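Local coordinates for protein polyketide synthase PksR (Bacillus subtilis, PDB 4U3V) that takes part in intermediate steps of bacillaene synthesis, the piece described here being its double-hotdog enoyl-isomerase domain, at residues N144-L149 with D246-I251; I184-R189 with Y212-S217. All blocks are in the same frame, centred on the assembly; numbering follows the deposited sequence.

Contact 1. Residues N144-L149 with D246-I251; sequences NVKHSL and DCWLLI
V145 and L250 meet tip to tip, with CG1 of V145 4.0 Å from CD1 of L250. This is an apolar methyl-to-methyl touch. V145 CG1 lies anti to the backbone N (chi1 178°). In L250 it is CG that is anti to N (chi1 171°), and it carries CD1 toward V145. The second touch is made by K146. Its NZ ends 4.1 Å from CH2 of W248, at the six-membered end of the indole, and the two side chains cross at about a right angle. The ammonium comes in obliquely to the ring. Its stronger polar partner is E143, in the same helix, with which it forms a salt bridge. No hydrogen bond joins the two segments.

The contact sets the short helix 142-147 against the outer face of the C-terminal hotdog. In a hotdog fold an antiparallel sheet wraps around a long helix. Strand 247-257 belongs to that sheet, and W248 and L250 point from it to the short helix. L249 and I251 point the other way, to helix 205-219.

Further out, W248 also packs on L185 and K187 of the neighbouring strand, and on Y178. Y178 is touched by K146 and L149 too, so both sides of the contact pack on it. L250 rests on I268. Behind V145, its O accepts a bond from OG of S148 at 3.1 Å, with the donor tilted 35° from the carbonyl plane. L149 N bonds to K146 O at 3.0 Å.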
loop_
_atom_site.group_PDB
_atom_site.type_symbol
_atom_site.label_atom_id
_atom_site.label_comp_id
_atom_site.label_asym_id
_atom_site.label_seq_id
_atom_site.Cartn_x
_atom_site.Cartn_y
_atom_site.Cartn_z
ATOM N N ASN A 144 15.485 17.628 9.823
ATOM C CA ASN A 144 16.290 18.113 8.721
ATOM C C ASN A 144 15.490 18.173 7.425
ATOM O O ASN A 144 15.368 19.222 6.796
ATOM C CB ASN A 144 17.453 17.163 8.517
ATOM C CG ASN A 144 18.734 17.885 8.262
ATOM O OD1 ASN A 144 19.014 18.294 7.135
ATOM N ND2 ASN A 144 19.504 18.099 9.320
ATOM N N VAL A 145 14.920 17.034 7.048
ATOM C CA VAL A 145 14.073 16.974 5.862
ATOM C C VAL A 145 12.939 18.010 5.911
ATOM O O VAL A 145 12.698 18.724 4.944
ATOM C CB VAL A 145 13.542 15.533 5.632
ATOM C CG1 VAL A 145 12.615 15.501 4.427
ATOM C CG2 VAL A 145 14.702 14.573 5.422
ATOM N N LYS A 146 12.226 18.063 7.028
ATOM C CA LYS A 146 11.118 18.973 7.271
ATOM C C LYS A 146 11.462 20.445 7.031
ATOM O O LYS A 146 10.676 21.208 6.463
ATOM C CB LYS A 146 10.722 18.788 8.730
ATOM C CG LYS A 146 9.329 19.206 9.121
ATOM C CD LYS A 146 8.928 18.384 10.333
ATOM C CE LYS A 146 8.511 19.261 11.497
ATOM N NZ LYS A 146 8.206 18.423 12.693
ATOM N N HIS A 147 12.613 20.858 7.551
ATOM C CA HIS A 147 13.070 22.248 7.445
ATOM C C HIS A 147 13.027 22.794 6.036
ATOM O O HIS A 147 12.636 23.944 5.828
ATOM C CB HIS A 147 14.473 22.350 8.062
ATOM C CG HIS A 147 15.141 23.687 7.871
ATOM N ND1 HIS A 147 14.738 24.800 8.519
ATOM C CD2 HIS A 147 16.257 24.050 7.116
ATOM C CE1 HIS A 147 15.531 25.834 8.164
ATOM N NE2 HIS A 147 16.470 25.369 7.319
ATOM N N SER A 148 13.363 21.966 5.041
ATOM C CA SER A 148 13.416 22.424 3.646
ATOM C C SER A 148 12.085 22.358 2.871
ATOM O O SER A 148 11.975 22.884 1.761
ATOM C CB SER A 148 14.537 21.723 2.864
ATOM O OG SER A 148 14.617 20.352 3.200
ATOM N N LEU A 149 11.061 21.787 3.497
ATOM C CA LEU A 149 9.748 21.611 2.863
ATOM C C LEU A 149 8.740 22.613 3.406
ATOM O O LEU A 149 9.001 23.280 4.403
ATOM C CB LEU A 149 9.242 20.154 3.088
ATOM C CG LEU A 149 10.254 19.098 2.640
ATOM C CD1 LEU A 149 9.764 17.711 3.021
ATOM C CD2 LEU A 149 10.445 19.189 1.131
ATOM N N ASP A 246 2.769 6.042 15.616
ATOM C CA ASP A 246 3.181 7.155 14.776
ATOM C C ASP A 246 4.379 6.769 13.933
ATOM O O ASP A 246 5.314 6.123 14.415
ATOM C CB ASP A 246 3.517 8.379 15.624
ATOM C CG ASP A 246 2.292 9.019 16.238
ATOM O OD1 ASP A 246 1.158 8.551 15.974
ATOM O OD2 ASP A 246 2.467 10.010 16.977
ATOM N N CYS A 247 4.365 7.192 12.674
ATOM C CA CYS A 247 5.536 7.080 11.865
ATOM C C CYS A 247 5.433 8.054 10.692
ATOM O O CYS A 247 4.451 8.803 10.577
ATOM C CB CYS A 247 5.723 5.652 11.360
ATOM S SG CYS A 247 4.341 5.033 10.374
ATOM N N TRP A 248 6.533 8.150 9.962
ATOM C CA TRP A 248 6.656 9.121 8.879
ATOM C C TRP A 248 6.832 8.413 7.554
ATOM O O TRP A 248 7.350 7.306 7.496
ATOM C CB TRP A 248 7.881 9.992 9.118
ATOM C CG TRP A 248 7.782 10.848 10.352
ATOM C CD1 TRP A 248 8.068 10.471 11.672
ATOM C CD2 TRP A 248 7.375 12.246 10.436
ATOM N NE1 TRP A 248 7.833 11.507 12.535
ATOM C CE2 TRP A 248 7.431 12.605 11.864
ATOM C CE3 TRP A 248 6.924 13.188 9.527
ATOM C CZ2 TRP A 248 7.122 13.887 12.317
ATOM C CZ3 TRP A 248 6.675 14.493 9.985
ATOM C CH2 TRP A 248 6.764 14.829 11.353
ATOM N N LEU A 249 6.349 9.041 6.480
ATOM C CA LEU A 249 6.604 8.511 5.110
ATOM C C LEU A 249 7.350 9.634 4.374
ATOM O O LEU A 249 6.834 10.750 4.304
ATOM C CB LEU A 249 5.267 8.250 4.382
ATOM C CG LEU A 249 4.218 7.402 5.096
ATOM C CD1 LEU A 249 2.951 7.300 4.224
ATOM C CD2 LEU A 249 4.855 6.036 5.298
ATOM N N LEU A 250 8.489 9.311 3.772
ATOM C CA LEU A 250 9.221 10.280 2.974
ATOM C C LEU A 250 9.126 9.760 1.544
ATOM O O LEU A 250 9.598 8.658 1.217
ATOM C CB LEU A 250 10.685 10.342 3.451
ATOM C CG LEU A 250 11.629 11.164 2.564
ATOM C CD1 LEU A 250 11.043 12.541 2.293
ATOM C CD2 LEU A 250 12.998 11.269 3.218
ATOM N N ILE A 251 8.460 10.541 0.696
ATOM C CA ILE A 251 8.072 10.050 -0.634
ATOM C C ILE A 251 8.708 10.949 -1.687
ATOM O O ILE A 251 8.649 12.158 -1.580
ATOM C CB ILE A 251 6.537 10.152 -0.747
ATOM C CG1 ILE A 251 5.964 9.194 0.324
ATOM C CG2 ILE A 251 6.085 9.871 -2.188
ATOM C CD1 ILE A 251 4.473 9.279 0.494
#

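Contact 2. Residues I184-R189 with Y212-S217; sequences ILAKIR and YLAILS
This is a largely apolar helix-on-sheet contact in the interior of the C-terminal hotdog. I184 and A186 of strand 183-190 face A214 and S217 of helix 205-219, the long helix of this hotdog. The segment axes come within 8.7 Å, and their directions differ by 134°. The nearest backbones are those of A186 and A214, with CA atoms 6.5 Å apart. Their methyls meet directly, CB to CB at 4.0 Å. Two small residues let the helix settle close to the strand.

I184 packs beside this pair with two branches. Its CG2 lies 3.6 Å from A214 O and also touches the A214 methyl. Its CG1 branch is extended (chi1 -167°, chi2 163°), which places CD1 3.7 Å from the same A214 O and 3.8 Å from CB of S217. S217 therefore offers carbon to the strand. Its hydroxyl turns back to its own helix, where OG bonds to L213 O at 3.2 Å. S217 N reaches the same oxygen from the opposite face of the carbonyl plane.

Around the contact, L177 packs on both A186 and S217, and I251 packs on A214 from the adjoining strand. The bond from OG to L213 O satisfies the serine hydroxyl within the helix. Strand and helix are thus held together here by van der Waals contact, with no hydrogen bond between them.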
loop_
_atom_site.group_PDB
_atom_site.type_symbol
_atom_site.label_atom_id
_atom_site.label_comp_id
_atom_site.label_asym_id
_atom_site.label_seq_id
_atom_site.Cartn_x
_atom_site.Cartn_y
_atom_site.Cartn_z
ATOM N N ILE A 184 7.264 14.592 -0.747
ATOM C CA ILE A 184 6.351 14.957 0.341
ATOM C C ILE A 184 6.714 14.134 1.547
ATOM O O ILE A 184 7.130 12.995 1.410
ATOM C CB ILE A 184 4.855 14.819 -0.066
ATOM C CG1 ILE A 184 3.932 15.516 0.972
ATOM C CG2 ILE A 184 4.491 13.351 -0.380
ATOM C CD1 ILE A 184 2.533 15.781 0.447
ATOM N N LEU A 185 6.573 14.725 2.742
ATOM C CA LEU A 185 6.887 14.029 3.993
ATOM C C LEU A 185 5.609 14.043 4.823
ATOM O O LEU A 185 4.970 15.075 4.978
ATOM C CB LEU A 185 8.046 14.731 4.747
ATOM C CG LEU A 185 8.257 14.280 6.197
ATOM C CD1 LEU A 185 9.026 12.987 6.178
ATOM C CD2 LEU A 185 9.023 15.386 6.952
ATOM N N ALA A 186 5.115 12.858 5.167
ATOM C CA ALA A 186 3.828 12.734 5.843
ATOM C C ALA A 186 4.067 12.109 7.220
ATOM O O ALA A 186 4.832 11.139 7.346
ATOM C CB ALA A 186 2.879 11.841 5.035
ATOM N N LYS A 187 3.444 12.674 8.245
ATOM C CA LYS A 187 3.336 11.935 9.507
ATOM C C LYS A 187 1.984 11.240 9.545
ATOM O O LYS A 187 0.955 11.857 9.244
ATOM C CB LYS A 187 3.472 12.879 10.705
ATOM C CG LYS A 187 3.760 12.118 11.992
ATOM C CD LYS A 187 3.827 13.053 13.184
ATOM C CE LYS A 187 4.359 12.322 14.410
ATOM N NZ LYS A 187 4.348 13.294 15.537
ATOM N N ILE A 188 1.984 9.953 9.885
ATOM C CA ILE A 188 0.746 9.213 9.980
ATOM C C ILE A 188 0.520 8.597 11.352
ATOM O O ILE A 188 1.446 8.437 12.131
ATOM C CB ILE A 188 0.636 8.144 8.865
ATOM C CG1 ILE A 188 1.563 6.945 9.125
ATOM C CG2 ILE A 188 0.948 8.799 7.511
ATOM C CD1 ILE A 188 1.560 5.934 7.972
ATOM N N ARG A 189 -0.729 8.246 11.618
ATOM C CA ARG A 189 -1.060 7.457 12.791
ATOM C C ARG A 189 -1.738 6.155 12.360
ATOM O O ARG A 189 -2.808 6.190 11.744
ATOM C CB ARG A 189 -1.948 8.287 13.723
ATOM C CG ARG A 189 -2.641 7.509 14.821
ATOM C CD ARG A 189 -2.280 8.051 16.196
ATOM N NE ARG A 189 -2.197 6.961 17.167
ATOM C CZ ARG A 189 -1.122 6.680 17.898
ATOM N NH1 ARG A 189 -0.044 7.450 17.834
ATOM N NH2 ARG A 189 -1.137 5.644 18.723
ATOM N N TYR A 212 -0.249 6.098 -0.726
ATOM C CA TYR A 212 -1.041 6.604 -1.833
ATOM C C TYR A 212 -1.687 7.974 -1.506
ATOM O O TYR A 212 -1.711 8.875 -2.328
ATOM C CB TYR A 212 -2.095 5.529 -2.159
ATOM C CG TYR A 212 -3.121 5.885 -3.175
ATOM C CD1 TYR A 212 -2.782 6.435 -4.407
ATOM C CD2 TYR A 212 -4.453 5.561 -2.939
ATOM C CE1 TYR A 212 -3.769 6.736 -5.342
ATOM C CE2 TYR A 212 -5.433 5.815 -3.882
ATOM C CZ TYR A 212 -5.097 6.413 -5.064
ATOM O OH TYR A 212 -6.119 6.630 -5.989
ATOM N N LEU A 213 -2.263 8.113 -0.309
ATOM C CA LEU A 213 -2.955 9.370 0.016
ATOM C C LEU A 213 -1.942 10.551 0.052
ATOM O O LEU A 213 -2.258 11.655 -0.437
ATOM C CB LEU A 213 -3.647 9.223 1.380
ATOM C CG LEU A 213 -4.874 8.305 1.392
ATOM C CD1 LEU A 213 -5.334 8.062 2.824
ATOM C CD2 LEU A 213 -5.987 8.927 0.578
ATOM N N ALA A 214 -0.746 10.272 0.573
ATOM C CA ALA A 214 0.335 11.293 0.609
ATOM C C ALA A 214 0.743 11.641 -0.811
ATOM O O ALA A 214 1.002 12.804 -1.125
ATOM C CB ALA A 214 1.541 10.797 1.404
ATOM N N ILE A 215 0.832 10.641 -1.673
ATOM C CA ILE A 215 1.122 10.901 -3.088
ATOM C C ILE A 215 0.067 11.809 -3.749
ATOM O O ILE A 215 0.386 12.739 -4.467
ATOM C CB ILE A 215 1.336 9.577 -3.857
ATOM C CG1 ILE A 215 2.671 8.943 -3.440
ATOM C CG2 ILE A 215 1.306 9.841 -5.369
ATOM C CD1 ILE A 215 2.825 7.485 -3.742
ATOM N N LEU A 216 -1.210 11.550 -3.507
ATOM C CA LEU A 216 -2.237 12.431 -4.035
ATOM C C LEU A 216 -2.087 13.860 -3.545
ATOM O O LEU A 216 -2.303 14.804 -4.317
ATOM C CB LEU A 216 -3.650 11.927 -3.710
ATOM C CG LEU A 216 -3.999 10.561 -4.300
ATOM C CD1 LEU A 216 -5.352 10.091 -3.781
ATOM C CD2 LEU A 216 -3.999 10.644 -5.815
ATOM N N SER A 217 -1.711 14.019 -2.273
ATOM C CA SER A 217 -1.440 15.340 -1.709
ATOM C C SER A 217 -0.245 16.037 -2.375
ATOM O O SER A 217 -0.289 17.227 -2.680
ATOM C CB SER A 217 -1.164 15.215 -0.188
ATOM O OG SER A 217 -2.294 14.668 0.494
#

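Both contacts use the sheet of the C-terminal hotdog, but from its two faces. Strands 183-190 and 247-257 are neighbours in it, joined by a probable hydrogen bond from L249 N to A186 O. Contact 2 is the core one, between small and aliphatic groups under the long helix. Contact 1 is only partly buried. There a lysine of the short helix meets a tryptophan of the strand, beside the aliphatic touch. R189 and D246 form a salt bridge at one end of the strand pair. Along the chain, contact 2 lies inside the loop that contact 1 closes.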